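Local coordinates for protein peptidyl-prolyl cis-trans isomerase ([Pseudomonas syringae] pv. tomato str. DC3000, PDB 5XB0) that probably catalyses the cis-trans isomerisation of peptide bonds preceding proline through its FKBP-type domain, which makes up most of this C-terminal piece of the protein, at residues Asp31-Thr36 with Leu99-Asp104; Gly94-Leu99 with Glu125-Ala130. All blocks are in the same frame, centred on the assembly; numbering follows the deposited sequence.

In the fold
Both contacts lie in the curled antiparallel sheet of the FKBP fold and share its strand 96-101, their centres about 14 Å apart. Contact 1 joins that strand to strand 34-37 and contact 2 joins it to strand 122-132, making it the middle one of three neighbours. Along the chain the segments alternate: 31-36, 94-99, 99-104, then 125-130. Leu99 belongs to both contacts, and Met35 CG of contact 1 packs against Trp97 CE3 of contact 2 at 3.4 Å. Because strand 96-101 is shared, strand 34-37, which packs on helix 6-21, is joined through it to the C-terminal strand.

Contact 1 (Asp31-Thr36 with Leu99-Asp104); sequences DGILMT and LVIPSD
Strand 34-37 pairs antiparallel with strand 96-101 in this buried contact near the centre of the chain, where Leu34 and Val100 exchange both of their backbone hydrogen bonds. Leu34 N gives its hydrogen to Val100 O at 2.9 Å, and Val100 N returns the bond to Leu34 O at 2.8 Å. Leu99 CA adds a CA-H...O contact to Leu34 O at 3.3 Å.

Side chains pack on both faces. Leu34 and Val100 stand next to each other on one, covered by helix 6-21, where Met17 touches both. On the other, Leu99 faces Met35 as a non-hydrogen-bonded pair: its CD2 branch slants across the start of the methionine chain, 3.8 Å from CG. Met35 CG lies anti to the backbone N (chi1 -177°), and bends at chi2 and chi3 lead the sulfur away from this contact. The same leucine methyl also meets Ile33 CG2. Ile33 runs alongside Ile101, their CG1 atoms 4.0 Å apart, with Ala87 and Trp84 of helix 82-87 against this group.

Beyond the paired strands, Pro102 sets CG against Asp31 O and CD against Gly32 O, the latter 3.6 Å apart. The Ile33 side chain crosses the proline at about a right angle and brings CD1 to the same ring carbon. A water donates to both Asp31 O and Asp104 OD1, the latter at 2.6 Å, bridging the two segments beyond the proline. Hydrogen-bonded strands with apolar side chains packed against a short helix are characteristic of the FKBP fold, whose antiparallel sheet curls around such a helix.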
loop_
_atom_site.group_PDB
_atom_site.type_symbol
_atom_site.label_atom_id
_atom_site.label_comp_id
_atom_site.label_asym_id
_atom_site.label_seq_id
_atom_site.Cartn_x
_atom_site.Cartn_y
_atom_site.Cartn_z
ATOM N N ASP A 31 11.027 4.005 2.276
ATOM C CA ASP A 31 10.442 3.422 3.485
ATOM C C ASP A 31 9.960 1.980 3.301
ATOM O O ASP A 31 9.032 1.541 3.975
ATOM C CB ASP A 31 9.291 4.302 3.982
ATOM C CG ASP A 31 9.759 5.694 4.380
ATOM O OD1 ASP A 31 10.880 5.810 4.933
ATOM O OD2 ASP A 31 9.020 6.673 4.142
ATOM N N GLY A 32 10.601 1.254 2.394
ATOM C CA GLY A 32 10.353 -0.173 2.264
ATOM C C GLY A 32 9.121 -0.583 1.465
ATOM O O GLY A 32 8.826 -1.773 1.375
ATOM N N ILE A 33 8.408 0.375 0.887
ATOM C CA ILE A 33 7.260 0.046 0.042
ATOM C C ILE A 33 7.756 -0.585 -1.254
ATOM O O ILE A 33 8.714 -0.094 -1.866
ATOM C CB ILE A 33 6.379 1.290 -0.271
ATOM C CG1 ILE A 33 5.543 1.687 0.947
ATOM C CG2 ILE A 33 5.396 0.986 -1.406
ATOM C CD1 ILE A 33 6.300 2.342 2.061
ATOM N N LEU A 34 7.115 -1.678 -1.665
ATOM C CA LEU A 34 7.509 -2.409 -2.866
ATOM C C LEU A 34 6.474 -2.248 -3.962
ATOM O O LEU A 34 5.299 -2.535 -3.754
ATOM C CB LEU A 34 7.691 -3.891 -2.556
ATOM C CG LEU A 34 8.578 -4.209 -1.354
ATOM C CD1 LEU A 34 8.482 -5.691 -0.977
ATOM C CD2 LEU A 34 10.027 -3.830 -1.644
ATOM N N MET A 35 6.921 -1.821 -5.134
ATOM C CA MET A 35 6.016 -1.524 -6.226
ATOM C C MET A 35 6.266 -2.432 -7.417
ATOM O O MET A 35 7.420 -2.685 -7.814
ATOM C CB MET A 35 6.168 -0.055 -6.649
ATOM C CG MET A 35 5.212 0.396 -7.749
ATOM S SD MET A 35 5.802 0.086 -9.430
ATOM C CE MET A 35 6.999 1.404 -9.609
ATOM N N THR A 36 5.177 -2.912 -7.996
ATOM C CA THR A 36 5.218 -3.591 -9.281
ATOM C C THR A 36 4.287 -2.856 -10.236
ATOM O O THR A 36 3.146 -2.584 -9.883
ATOM C CB THR A 36 4.781 -5.055 -9.166
ATOM O OG1 THR A 36 5.504 -5.696 -8.106
ATOM C CG2 THR A 36 5.041 -5.793 -10.482
ATOM N N LEU A 99 1.232 -2.340 -4.826
ATOM C CA LEU A 99 2.080 -1.888 -3.725
ATOM C C LEU A 99 2.040 -2.884 -2.593
ATOM O O LEU A 99 0.960 -3.279 -2.163
ATOM C CB LEU A 99 1.624 -0.526 -3.190
ATOM C CG LEU A 99 1.636 0.672 -4.126
ATOM C CD1 LEU A 99 1.183 1.918 -3.361
ATOM C CD2 LEU A 99 3.030 0.884 -4.717
ATOM N N VAL A 100 3.202 -3.258 -2.078
ATOM C CA VAL A 100 3.270 -4.032 -0.848
ATOM C C VAL A 100 3.850 -3.114 0.210
ATOM O O VAL A 100 4.952 -2.600 0.049
ATOM C CB VAL A 100 4.138 -5.298 -0.984
ATOM C CG1 VAL A 100 4.077 -6.120 0.296
ATOM C CG2 VAL A 100 3.660 -6.143 -2.158
ATOM N N ILE A 101 3.092 -2.901 1.277
ATOM C CA ILE A 101 3.424 -1.879 2.265
ATOM C C ILE A 101 3.708 -2.543 3.605
ATOM O O ILE A 101 2.845 -3.253 4.142
ATOM C CB ILE A 101 2.263 -0.855 2.385
ATOM C CG1 ILE A 101 1.989 -0.247 0.998
ATOM C CG2 ILE A 101 2.572 0.222 3.412
ATOM C CD1 ILE A 101 0.831 0.719 0.955
ATOM N N PRO A 102 4.918 -2.328 4.154
ATOM C CA PRO A 102 5.232 -2.903 5.471
ATOM C C PRO A 102 4.331 -2.338 6.543
ATOM O O PRO A 102 3.822 -1.219 6.396
ATOM C CB PRO A 102 6.699 -2.503 5.710
ATOM C CG PRO A 102 6.904 -1.307 4.855
ATOM C CD PRO A 102 6.009 -1.482 3.641
ATOM N N SER A 103 4.108 -3.109 7.603
ATOM C CA SER A 103 3.122 -2.691 8.586
ATOM C C SER A 103 3.514 -1.365 9.218
ATOM O O SER A 103 2.626 -0.598 9.597
ATOM C CB SER A 103 2.902 -3.758 9.666
ATOM O OG SER A 103 3.989 -3.840 10.565
ATOM N N ASP A 104 4.811 -1.046 9.302
ATOM C CA ASP A 104 5.162 0.224 9.944
ATOM C C ASP A 104 4.844 1.432 9.046
ATOM O O ASP A 104 4.973 2.579 9.470
ATOM C CB ASP A 104 6.632 0.249 10.435
ATOM C CG ASP A 104 7.673 0.084 9.333
ATOM O OD1 ASP A 104 7.383 0.320 8.150
ATOM O OD2 ASP A 104 8.834 -0.252 9.692
HETATM O O HOH W 1 9.388 0.662 6.459
#

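Contact 2 (Gly94-Leu99 with Glu125-Ala130); sequences GAKWRL and EIELIA
Lys96 and Glu127 lie side by side on one face of an antiparallel strand pair, their chains pointing the same way and touching through carbon. Glu127 CG is anti to its own backbone N (chi1 -178°) and the chain stays extended, placing this methylene 3.8 Å from Lys96 CG. Farther out, Lys96 CE comes within 3.7 Å of Glu127 OE1, but the chain bends at chi4 (71°) and NZ hydrogen-bonds to Thr39 OG1 instead. Glu127 OE1 accepts from a water that also donates to Gly94 O, a bridge between the segments, while OE2 makes a weak, long ion pair with Arg55.

On the opposite face, Leu99 CD1 meets Ile126 CD1 at 3.8 Å, the two chains slanting past each other. The Trp97 indole leads away from strand 122-132 and hydrogen-bonds through NE1 to Glu37.

Trp97 and Ile126 exchange two backbone bonds, with Ile126 N to Trp97 O at 2.8 Å. Pairing continues into the loop, where Gly94 N donates to Leu128 O and Leu128 N to Ala95 O. Apolar side chains on the inner face and Lys96 beside Glu127 on the outer one fit the curled antiparallel sheet of an FKBP domain.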
loop_
_atom_site.group_PDB
_atom_site.type_symbol
_atom_site.label_atom_id
_atom_site.label_comp_id
_atom_site.label_asym_id
_atom_site.label_seq_id
_atom_site.Cartn_x
_atom_site.Cartn_y
_atom_site.Cartn_z
ATOM N N GLY A 94 -2.960 7.494 -14.684
ATOM C CA GLY A 94 -3.113 6.494 -15.727
ATOM C C GLY A 94 -2.453 5.163 -15.399
ATOM O O GLY A 94 -2.789 4.122 -15.981
ATOM N N ALA A 95 -1.501 5.179 -14.479
ATOM C CA ALA A 95 -0.812 3.941 -14.122
ATOM C C ALA A 95 -1.695 3.024 -13.270
ATOM O O ALA A 95 -2.644 3.478 -12.618
ATOM C CB ALA A 95 0.484 4.244 -13.386
ATOM N N LYS A 96 -1.368 1.734 -13.296
ATOM C CA LYS A 96 -1.927 0.737 -12.377
ATOM C C LYS A 96 -0.746 0.055 -11.705
ATOM O O LYS A 96 0.105 -0.537 -12.387
ATOM C CB LYS A 96 -2.792 -0.301 -13.103
ATOM C CG LYS A 96 -3.971 0.269 -13.884
ATOM C CD LYS A 96 -5.017 -0.822 -14.149
ATOM C CE LYS A 96 -5.778 -0.589 -15.449
ATOM N NZ LYS A 96 -4.914 -0.822 -16.644
ATOM N N TRP A 97 -0.692 0.157 -10.379
ATOM C CA TRP A 97 0.420 -0.336 -9.570
ATOM C C TRP A 97 -0.019 -1.327 -8.509
ATOM O O TRP A 97 -1.102 -1.193 -7.937
ATOM C CB TRP A 97 1.129 0.824 -8.862
ATOM C CG TRP A 97 2.074 1.599 -9.720
ATOM C CD1 TRP A 97 2.268 1.468 -11.068
ATOM C CD2 TRP A 97 2.977 2.617 -9.280
ATOM N NE1 TRP A 97 3.241 2.348 -11.495
ATOM C CE2 TRP A 97 3.700 3.052 -10.413
ATOM C CE3 TRP A 97 3.257 3.196 -8.030
ATOM C CZ2 TRP A 97 4.667 4.059 -10.345
ATOM C CZ3 TRP A 97 4.234 4.179 -7.960
ATOM C CH2 TRP A 97 4.923 4.597 -9.115
ATOM N N ARG A 98 0.842 -2.307 -8.239
ATOM C CA ARG A 98 0.736 -3.142 -7.055
ATOM C C ARG A 98 1.719 -2.602 -6.031
ATOM O O ARG A 98 2.882 -2.361 -6.353
ATOM C CB ARG A 98 1.032 -4.611 -7.394
ATOM C CG ARG A 98 1.072 -5.552 -6.186
ATOM C CD ARG A 98 1.143 -6.994 -6.696
ATOM N NE ARG A 98 0.961 -8.015 -5.669
ATOM C CZ ARG A 98 1.957 -8.470 -4.920
ATOM N NH1 ARG A 98 3.168 -7.956 -5.079
ATOM N NH2 ARG A 98 1.743 -9.416 -4.008
ATOM N N LEU A 99 1.232 -2.340 -4.826
ATOM C CA LEU A 99 2.080 -1.888 -3.725
ATOM C C LEU A 99 2.040 -2.884 -2.593
ATOM O O LEU A 99 0.960 -3.279 -2.163
ATOM C CB LEU A 99 1.624 -0.526 -3.190
ATOM C CG LEU A 99 1.636 0.672 -4.126
ATOM C CD1 LEU A 99 1.183 1.918 -3.361
ATOM C CD2 LEU A 99 3.030 0.884 -4.717
ATOM N N GLU A 125 -3.759 -3.056 -4.890
ATOM C CA GLU A 125 -3.719 -2.771 -6.310
ATOM C C GLU A 125 -4.413 -1.429 -6.509
ATOM O O GLU A 125 -5.528 -1.252 -6.045
ATOM C CB GLU A 125 -4.383 -3.887 -7.113
ATOM C CG GLU A 125 -3.571 -5.177 -7.054
ATOM C CD GLU A 125 -3.840 -6.114 -8.214
ATOM O OE1 GLU A 125 -4.393 -5.660 -9.240
ATOM O OE2 GLU A 125 -3.485 -7.306 -8.097
ATOM N N ILE A 126 -3.733 -0.487 -7.162
ATOM C CA ILE A 126 -4.207 0.889 -7.265
ATOM C C ILE A 126 -4.166 1.377 -8.702
ATOM O O ILE A 126 -3.163 1.213 -9.383
ATOM C CB ILE A 126 -3.355 1.838 -6.396
ATOM C CG1 ILE A 126 -3.398 1.403 -4.932
ATOM C CG2 ILE A 126 -3.818 3.284 -6.552
ATOM C CD1 ILE A 126 -2.495 2.200 -4.043
ATOM N N GLU A 127 -5.269 1.954 -9.161
ATOM C CA GLU A 127 -5.302 2.667 -10.434
ATOM C C GLU A 127 -5.420 4.155 -10.148
ATOM O O GLU A 127 -6.343 4.583 -9.452
ATOM C CB GLU A 127 -6.467 2.206 -11.311
ATOM C CG GLU A 127 -6.464 2.913 -12.672
ATOM C CD GLU A 127 -7.580 2.473 -13.589
ATOM O OE1 GLU A 127 -7.436 2.687 -14.815
ATOM O OE2 GLU A 127 -8.595 1.930 -13.090
ATOM N N LEU A 128 -4.482 4.945 -10.661
ATOM C CA LEU A 128 -4.533 6.380 -10.408
ATOM C C LEU A 128 -5.309 7.069 -11.540
ATOM O O LEU A 128 -4.856 7.132 -12.683
ATOM C CB LEU A 128 -3.122 6.954 -10.265
ATOM C CG LEU A 128 -3.058 8.434 -9.895
ATOM C CD1 LEU A 128 -3.735 8.754 -8.544
ATOM C CD2 LEU A 128 -1.619 8.888 -9.871
ATOM N N ILE A 129 -6.488 7.577 -11.209
ATOM C CA ILE A 129 -7.397 8.137 -12.203
ATOM C C ILE A 129 -7.128 9.617 -12.451
ATOM O O ILE A 129 -7.225 10.105 -13.586
ATOM C CB ILE A 129 -8.864 7.953 -11.757
ATOM C CG1 ILE A 129 -9.148 6.482 -11.467
ATOM C CG2 ILE A 129 -9.832 8.486 -12.806
ATOM C CD1 ILE A 129 -8.882 5.589 -12.636
ATOM N N ALA A 130 -6.798 10.329 -11.376
ATOM C CA ALA A 130 -6.563 11.763 -11.442
ATOM C C ALA A 130 -5.839 12.235 -10.186
ATOM O O ALA A 130 -5.797 11.546 -9.173
ATOM C CB ALA A 130 -7.873 12.516 -11.607
HETATM O O HOH W 2 -5.152 2.542 -15.824
#